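Local coordinates for protein Ral guanine nucleotide dissociation stimulator-like 2 (Mus musculus, PDB 4JGW) that probably acts as a guanine nucleotide exchange factor for small G proteins and associates in vitro with the GTP-bound forms of Rap1A and H-Ras, at residues Ala203-Leu206 with Ala207-Leu210; Ile295-Ala298 with Glu299-Leu303; Gln448-Leu451 with Gln452-Pro456. One frame throughout, in Å; residues are numbered along the deposited sequence.

Contact 1: Ala203-Leu206 with Ala207-Leu210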
loop_
_atom_site.group_PDB
_atom_site.type_symbol
_atom_site.label_atom_id
_atom_site.label_comp_id
_atom_site.label_asym_id
_atom_site.label_seq_id
_atom_site.Cartn_x
_atom_site.Cartn_y
_atom_site.Cartn_z
ATOM N N ALA A 203 -0.951 -27.367 -9.485
ATOM C CA ALA A 203 -0.187 -26.322 -8.796
ATOM C C ALA A 203 -0.362 -24.936 -9.409
ATOM O O ALA A 203 -0.488 -23.949 -8.683
ATOM C CB ALA A 203 1.282 -26.692 -8.733
ATOM N N ASP A 204 -0.368 -24.868 -10.738
ATOM C CA ASP A 204 -0.594 -23.609 -11.445
ATOM C C ASP A 204 -1.990 -23.049 -11.167
ATOM O O ASP A 204 -2.156 -21.838 -11.028
ATOM C CB ASP A 204 -0.339 -23.755 -12.954
ATOM C CG ASP A 204 -1.121 -24.899 -13.582
ATOM O OD1 ASP A 204 -1.083 -26.028 -13.040
ATOM O OD2 ASP A 204 -1.761 -24.671 -14.631
ATOM N N HIS A 205 -2.979 -23.936 -11.060
ATOM C CA HIS A 205 -4.348 -23.532 -10.728
ATOM C C HIS A 205 -4.445 -22.977 -9.310
ATOM O O HIS A 205 -5.137 -21.986 -9.071
ATOM C CB HIS A 205 -5.331 -24.697 -10.896
ATOM C CG HIS A 205 -5.557 -25.106 -12.319
ATOM N ND1 HIS A 205 -6.014 -26.360 -12.666
ATOM C CD2 HIS A 205 -5.389 -24.434 -13.483
ATOM C CE1 HIS A 205 -6.121 -26.441 -13.980
ATOM N NE2 HIS A 205 -5.746 -25.286 -14.499
ATOM N N LEU A 206 -3.750 -23.625 -8.377
ATOM C CA LEU A 206 -3.696 -23.171 -6.992
ATOM C C LEU A 206 -3.076 -21.779 -6.907
ATOM O O LEU A 206 -3.624 -20.896 -6.252
ATOM C CB LEU A 206 -2.921 -24.168 -6.123
ATOM C CG LEU A 206 -3.591 -25.520 -5.862
ATOM C CD1 LEU A 206 -2.555 -26.608 -5.591
ATOM C CD2 LEU A 206 -4.609 -25.435 -4.728
ATOM N N ALA A 207 -1.952 -21.590 -7.593
ATOM C CA ALA A 207 -1.276 -20.295 -7.656
ATOM C C ALA A 207 -2.189 -19.210 -8.228
ATOM O O ALA A 207 -2.319 -18.134 -7.639
ATOM C CB ALA A 207 0.001 -20.401 -8.469
ATOM N N GLU A 208 -2.829 -19.513 -9.359
ATOM C CA GLU A 208 -3.792 -18.604 -9.992
ATOM C C GLU A 208 -4.908 -18.194 -9.039
ATOM O O GLU A 208 -5.350 -17.042 -9.037
ATOM C CB GLU A 208 -4.398 -19.249 -11.243
ATOM C CG GLU A 208 -3.471 -19.271 -12.446
ATOM C CD GLU A 208 -3.947 -20.203 -13.554
ATOM O OE1 GLU A 208 -5.089 -20.712 -13.488
ATOM O OE2 GLU A 208 -3.169 -20.428 -14.502
ATOM N N GLN A 209 -5.350 -19.148 -8.228
ATOM C CA GLN A 209 -6.450 -18.939 -7.301
ATOM C C GLN A 209 -6.006 -18.153 -6.068
ATOM O O GLN A 209 -6.753 -17.315 -5.560
ATOM C CB GLN A 209 -7.047 -20.292 -6.911
ATOM C CG GLN A 209 -8.567 -20.370 -6.989
ATOM C CD GLN A 209 -9.162 -19.782 -8.267
ATOM O OE1 GLN A 209 -10.220 -19.170 -8.221
ATOM N NE2 GLN A 209 -8.490 -19.967 -9.400
ATOM N N LEU A 210 -4.792 -18.426 -5.597
ATOM C CA LEU A 210 -4.194 -17.643 -4.517
ATOM C C LEU A 210 -3.961 -16.200 -4.969
ATOM O O LEU A 210 -4.171 -15.263 -4.202
ATOM C CB LEU A 210 -2.879 -18.273 -4.038
ATOM C CG LEU A 210 -2.914 -19.601 -3.270
ATOM C CD1 LEU A 210 -1.502 -20.046 -2.935
ATOM C CD2 LEU A 210 -3.752 -19.506 -1.998
HETATM O O HOH W 1 -2.250 -22.345 -15.894
#
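Asp204 and Glu208, one helical turn apart, are joined through a single water molecule, which donates to both carboxylates. It lies 2.7 Å from Asp204 OD2 and 2.5 Å from Glu208 OE2, while the two acid oxygens themselves stay 4.5 Å apart. The other oxygen of Glu208 turns to the histidine three residues back: OE1 approaches the edge of the His205 ring, 3.7 Å from CD2 and near the ring plane. The two side chains run side by side, with ring and carboxylate planes 54° apart. Glu208 gets there with CG beside its own backbone N (chi1 -76°) and an extended chain beyond, which carries CG over the backbone oxygen of Asp204.

Beneath these side chains lie consecutive i to i+4 hydrogen bonds at the start of helix 203-219. Glu208 N to Asp204 O measures 2.9 Å, and Leu210 N to Leu206 O 2.8 Å. On another side of the helix the amide of the buried Gln209 turns to the neighbouring segment, its OE1 accepting from Asn444 N and Gln448 NE2. Leu206 packs on Ile447, and Ala207 rests on Glu300 and Cys301 of helix 284-303.

By giving one hydrogen to each carboxylate, the water probably eases the repulsion between two like charges held this close at a partly exposed edge of the helix.

Contact 2: Ile295-Ala298 with Glu299-Leu303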
loop_
_atom_site.group_PDB
_atom_site.type_symbol
_atom_site.label_atom_id
_atom_site.label_comp_id
_atom_site.label_asym_id
_atom_site.label_seq_id
_atom_site.Cartn_x
_atom_site.Cartn_y
_atom_site.Cartn_z
ATOM N N ILE A 295 6.148 -26.215 -2.704
ATOM C CA ILE A 295 7.304 -25.629 -3.385
ATOM C C ILE A 295 6.927 -25.244 -4.818
ATOM O O ILE A 295 7.239 -24.141 -5.276
ATOM C CB ILE A 295 8.530 -26.592 -3.382
ATOM C CG1 ILE A 295 9.162 -26.654 -1.987
ATOM C CG2 ILE A 295 9.577 -26.159 -4.408
ATOM C CD1 ILE A 295 10.109 -27.829 -1.774
ATOM N N ARG A 296 6.245 -26.158 -5.505
ATOM C CA ARG A 296 5.807 -25.941 -6.879
ATOM C C ARG A 296 4.727 -24.860 -6.968
ATOM O O ARG A 296 4.710 -24.077 -7.917
ATOM C CB ARG A 296 5.325 -27.260 -7.498
ATOM C CG ARG A 296 4.757 -27.151 -8.913
ATOM C CD ARG A 296 5.776 -26.646 -9.934
ATOM N NE ARG A 296 6.914 -27.550 -10.087
ATOM C CZ ARG A 296 6.902 -28.661 -10.819
ATOM N NH1 ARG A 296 5.805 -29.028 -11.471
ATOM N NH2 ARG A 296 7.991 -29.410 -10.893
ATOM N N VAL A 297 3.836 -24.823 -5.979
ATOM C CA VAL A 297 2.819 -23.772 -5.889
ATOM C C VAL A 297 3.480 -22.400 -5.723
ATOM O O VAL A 297 3.067 -21.425 -6.357
ATOM C CB VAL A 297 1.809 -24.041 -4.743
ATOM C CG1 VAL A 297 0.937 -22.812 -4.473
ATOM C CG2 VAL A 297 0.936 -25.240 -5.076
ATOM N N ALA A 298 4.510 -22.342 -4.880
ATOM C CA ALA A 298 5.290 -21.123 -4.682
ATOM C C ALA A 298 5.980 -20.707 -5.974
ATOM O O ALA A 298 6.034 -19.522 -6.297
ATOM C CB ALA A 298 6.311 -21.314 -3.572
ATOM N N GLU A 299 6.494 -21.689 -6.710
ATOM C CA GLU A 299 7.132 -21.444 -8.001
ATOM C C GLU A 299 6.141 -20.904 -9.041
ATOM O O GLU A 299 6.471 -19.992 -9.804
ATOM C CB GLU A 299 7.844 -22.711 -8.496
ATOM C CG GLU A 299 8.521 -22.607 -9.866
ATOM C CD GLU A 299 9.728 -21.670 -9.901
ATOM O OE1 GLU A 299 10.063 -21.034 -8.876
ATOM O OE2 GLU A 299 10.345 -21.563 -10.980
ATOM N N GLU A 300 4.927 -21.450 -9.051
ATOM C CA GLU A 300 3.879 -20.990 -9.971
ATOM C C GLU A 300 3.360 -19.595 -9.610
ATOM O O GLU A 300 2.950 -18.833 -10.491
ATOM C CB GLU A 300 2.723 -21.992 -10.044
ATOM C CG GLU A 300 3.092 -23.358 -10.629
ATOM C CD GLU A 300 3.256 -23.356 -12.146
ATOM O OE1 GLU A 300 2.951 -22.334 -12.801
ATOM O OE2 GLU A 300 3.692 -24.395 -12.685
ATOM N N CYS A 301 3.382 -19.271 -8.318
ATOM C CA CYS A 301 3.080 -17.917 -7.845
ATOM C C CYS A 301 4.109 -16.901 -8.356
ATOM O O CYS A 301 3.748 -15.787 -8.731
ATOM C CB CYS A 301 3.020 -17.873 -6.313
ATOM S SG CYS A 301 1.540 -18.617 -5.576
ATOM N N ARG A 302 5.380 -17.301 -8.369
ATOM C CA ARG A 302 6.474 -16.449 -8.834
ATOM C C ARG A 302 6.358 -16.147 -10.325
ATOM O O ARG A 302 6.620 -15.022 -10.757
ATOM C CB ARG A 302 7.825 -17.105 -8.541
ATOM C CG ARG A 302 9.026 -16.174 -8.689
ATOM C CD ARG A 302 10.325 -16.958 -8.768
ATOM N NE ARG A 302 10.842 -17.061 -10.132
ATOM C CZ ARG A 302 10.517 -18.015 -10.999
ATOM N NH1 ARG A 302 9.658 -18.966 -10.661
ATOM N NH2 ARG A 302 11.047 -18.018 -12.214
ATOM N N LEU A 303 5.967 -17.159 -11.099
ATOM C CA LEU A 303 5.759 -17.014 -12.541
ATOM C C LEU A 303 4.600 -16.066 -12.834
ATOM O O LEU A 303 4.593 -15.387 -13.862
ATOM C CB LEU A 303 5.515 -18.380 -13.195
ATOM C CG LEU A 303 6.682 -19.376 -13.204
ATOM C CD1 LEU A 303 6.184 -20.806 -13.390
ATOM C CD2 LEU A 303 7.717 -19.024 -14.272
#
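Between Ile295 and Arg302 the backbone is regular alpha-helix, with four successive i to i+4 bonds from Glu299 N, Glu300 N, Cys301 N and Arg302 N back to Ile295 O, Arg296 O, Val297 O and Ala298 O. A fifth, Leu303 N to Glu299 O at 3.2 Å, carries the pattern to the end of helix 284-303.

Arg296 and Glu300 sit one turn apart and run alongside each other. What meets is the aliphatic part of the arginine: its CD lies 4.1 Å from Glu300 OE2. Arg296 NE stays 5.2 Å from that same oxygen, and the guanidinium and carboxylate planes stand 68° apart. Both chains are folded, the arginine at chi2 and chi3 and the glutamate at chi2 (-76°). Glu300 CG comes to 3.2 Å from Arg296 O.

On a buried side, Val297 and Cys301 repeat the one-turn spacing without charge. Val297 CG1 touches Cys301 SG loosely at 4.4 Å, and the sulfur, set beside its own backbone N (chi1 -74°), comes to 3.3 Å from Val297 O. Around this side, Cys301 meets Ser309 and Val310 of helix 307-318 as well as Ala207 of helix 203-219, while Ala298 packs on Val313 and Leu343. Glu299 also touches Leu343; a salt bridge from its carboxylate to Arg302 is doubtful.

Neighbouring helices of the RasGEF domain thus meet different chemistry: Cys301 and Ala298 between them pack against helices 307-318 and 334-344, and the aliphatic parts of Arg296 and Glu300 lie against helix 203-219. The charged ends of that pair probably attract one another only at a distance, with methylene rather than guanidinium nitrogen nearest the carboxylate.

Contact 3: Gln448-Leu451 with Gln452-Pro456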
loop_
_atom_site.group_PDB
_atom_site.type_symbol
_atom_site.label_atom_id
_atom_site.label_comp_id
_atom_site.label_asym_id
_atom_site.label_seq_id
_atom_site.Cartn_x
_atom_site.Cartn_y
_atom_site.Cartn_z
ATOM N N GLN A 448 -11.534 -22.533 -4.408
ATOM C CA GLN A 448 -11.995 -21.493 -3.486
ATOM C C GLN A 448 -12.722 -22.084 -2.277
ATOM O O GLN A 448 -12.489 -21.657 -1.144
ATOM C CB GLN A 448 -12.884 -20.469 -4.204
ATOM C CG GLN A 448 -12.143 -19.544 -5.174
ATOM C CD GLN A 448 -11.172 -18.586 -4.489
ATOM O OE1 GLN A 448 -11.328 -18.245 -3.314
ATOM N NE2 GLN A 448 -10.169 -18.141 -5.233
ATOM N N GLN A 449 -13.588 -23.068 -2.524
ATOM C CA GLN A 449 -14.322 -23.753 -1.455
ATOM C C GLN A 449 -13.378 -24.494 -0.502
ATOM O O GLN A 449 -13.596 -24.498 0.712
ATOM C CB GLN A 449 -15.372 -24.711 -2.034
ATOM C CG GLN A 449 -16.347 -25.274 -0.996
ATOM C CD GLN A 449 -17.516 -26.028 -1.612
ATOM O OE1 GLN A 449 -17.353 -26.785 -2.573
ATOM N NE2 GLN A 449 -18.705 -25.829 -1.051
ATOM N N TRP A 450 -12.335 -25.110 -1.058
ATOM C CA TRP A 450 -11.309 -25.779 -0.258
ATOM C C TRP A 450 -10.534 -24.788 0.615
ATOM O O TRP A 450 -10.304 -25.046 1.799
ATOM C CB TRP A 450 -10.354 -26.578 -1.153
ATOM C CG TRP A 450 -9.145 -27.107 -0.427
ATOM C CD1 TRP A 450 -9.101 -28.168 0.430
ATOM C CD2 TRP A 450 -7.807 -26.592 -0.496
ATOM N NE1 TRP A 450 -7.822 -28.348 0.901
ATOM C CE2 TRP A 450 -7.008 -27.393 0.351
ATOM C CE3 TRP A 450 -7.209 -25.528 -1.187
ATOM C CZ2 TRP A 450 -5.638 -27.168 0.522
ATOM C CZ3 TRP A 450 -5.845 -25.305 -1.016
ATOM C CH2 TRP A 450 -5.076 -26.122 -0.167
ATOM N N LEU A 451 -10.145 -23.657 0.026
ATOM C CA LEU A 451 -9.437 -22.594 0.744
ATOM C C LEU A 451 -10.257 -22.012 1.897
ATOM O O LEU A 451 -9.707 -21.667 2.942
ATOM C CB LEU A 451 -9.018 -21.478 -0.220
ATOM C CG LEU A 451 -7.833 -21.752 -1.149
ATOM C CD1 LEU A 451 -7.854 -20.801 -2.335
ATOM C CD2 LEU A 451 -6.506 -21.657 -0.402
ATOM N N GLN A 452 -11.571 -21.917 1.694
ATOM C CA GLN A 452 -12.501 -21.403 2.701
ATOM C C GLN A 452 -12.701 -22.371 3.871
ATOM O O GLN A 452 -12.944 -21.946 5.002
ATOM C CB GLN A 452 -13.849 -21.075 2.054
ATOM C CG GLN A 452 -13.831 -19.839 1.156
ATOM C CD GLN A 452 -14.938 -19.833 0.109
ATOM O OE1 GLN A 452 -15.635 -20.831 -0.091
ATOM N NE2 GLN A 452 -15.097 -18.700 -0.572
ATOM N N GLY A 453 -12.599 -23.669 3.592
ATOM C CA GLY A 453 -12.795 -24.703 4.609
ATOM C C GLY A 453 -11.568 -24.975 5.463
ATOM O O GLY A 453 -11.643 -25.703 6.456
ATOM N N LEU A 454 -10.439 -24.391 5.068
ATOM C CA LEU A 454 -9.170 -24.552 5.773
ATOM C C LEU A 454 -9.187 -23.910 7.155
ATOM O O LEU A 454 -9.564 -22.746 7.308
ATOM C CB LEU A 454 -8.021 -23.977 4.935
ATOM C CG LEU A 454 -7.112 -24.896 4.105
ATOM C CD1 LEU A 454 -7.769 -26.214 3.698
ATOM C CD2 LEU A 454 -6.603 -24.153 2.881
ATOM N N GLN A 455 -8.781 -24.686 8.156
ATOM C CA GLN A 455 -8.672 -24.204 9.529
ATOM C C GLN A 455 -7.213 -24.298 9.980
ATOM O O GLN A 455 -6.785 -25.331 10.506
ATOM C CB GLN A 455 -9.605 -24.988 10.459
ATOM C CG GLN A 455 -11.093 -24.740 10.192
ATOM C CD GLN A 455 -12.021 -25.691 10.942
ATOM O OE1 GLN A 455 -13.219 -25.743 10.665
ATOM N NE2 GLN A 455 -11.472 -26.446 11.890
ATOM N N PRO A 456 -6.444 -23.215 9.763
ATOM C CA PRO A 456 -4.998 -23.182 9.994
ATOM C C PRO A 456 -4.613 -23.329 11.464
ATOM O O PRO A 456 -5.348 -22.886 12.348
ATOM C CB PRO A 456 -4.594 -21.798 9.477
ATOM C CG PRO A 456 -5.826 -20.974 9.606
ATOM C CD PRO A 456 -6.955 -21.907 9.312
#
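Leu454 lays its CD1 methyl over one face of the Trp450 indole, making a CH-pi contact in which the carbon lies 3.8 Å from the centroid of the five-membered ring and 25° off the ring normal. The nearest ring atom is NE1, 3.5 Å from CD1. The other methyl, CD2, reaches toward the six-membered ring, 3.9 Å from Trp450 CH2, and also meets Leu451 CD2 at 4.1 Å. Trp450 swings its indole to this place with CG anti to the backbone N (chi1 171°), while Leu454 takes an unusual, off-rotamer shape (chi1 -100°) with both branches against the aromatic system. The ring's own N-H is spent on Asp194 O, which helps fix its rotation, and the indole also packs on Leu206 and Val198.

The side carrying Gln449 and Gln452 is looser and exposed. Gln452 stretches back along the helix with its CG 3.2 Å from Gln448 O, and its OE1 lies 3.5 Å from Gln449 CA. Backbone order fades here as well: Gln452 N bonds Gln448 O at 3.0 Å, but Gly453 N divides between Gln449 O, at 3.2 Å, and a weak bond to Trp450 O. Leu454 then turns to extended backbone angles, and Gln455 takes the chain to Ser269 by backbone and side-chain bonds.

This is a hydrophobic contact at the C-terminal end of a helix: Leu454 folds back over Trp450, four residues earlier, where the chain leaves helix 445-453 in the Ras-GEF region.

Overall arrangement
Helix 203-219 ties the three together. Contact 1 touches contact 2 on one side, where Ala203 CB meets Arg296 CG at 3.5 Å, their centres about 8 Å apart. It also meets contact 3, centred about 14 Å away: Leu210 CD2 lies 3.8 Å from Leu451 CD2, and Leu206 CD2 lies 3.9 Å from Trp450 CZ3, beside the polar link between the two glutamines. Contacts 2 and 3 do not touch, their nearest atoms being about 8 Å apart. Through these touches helix 203-219 bridges helices 284-303 and 445-453, which are distant in sequence. All three contacts follow in series along the chain within the Ras-GEF range.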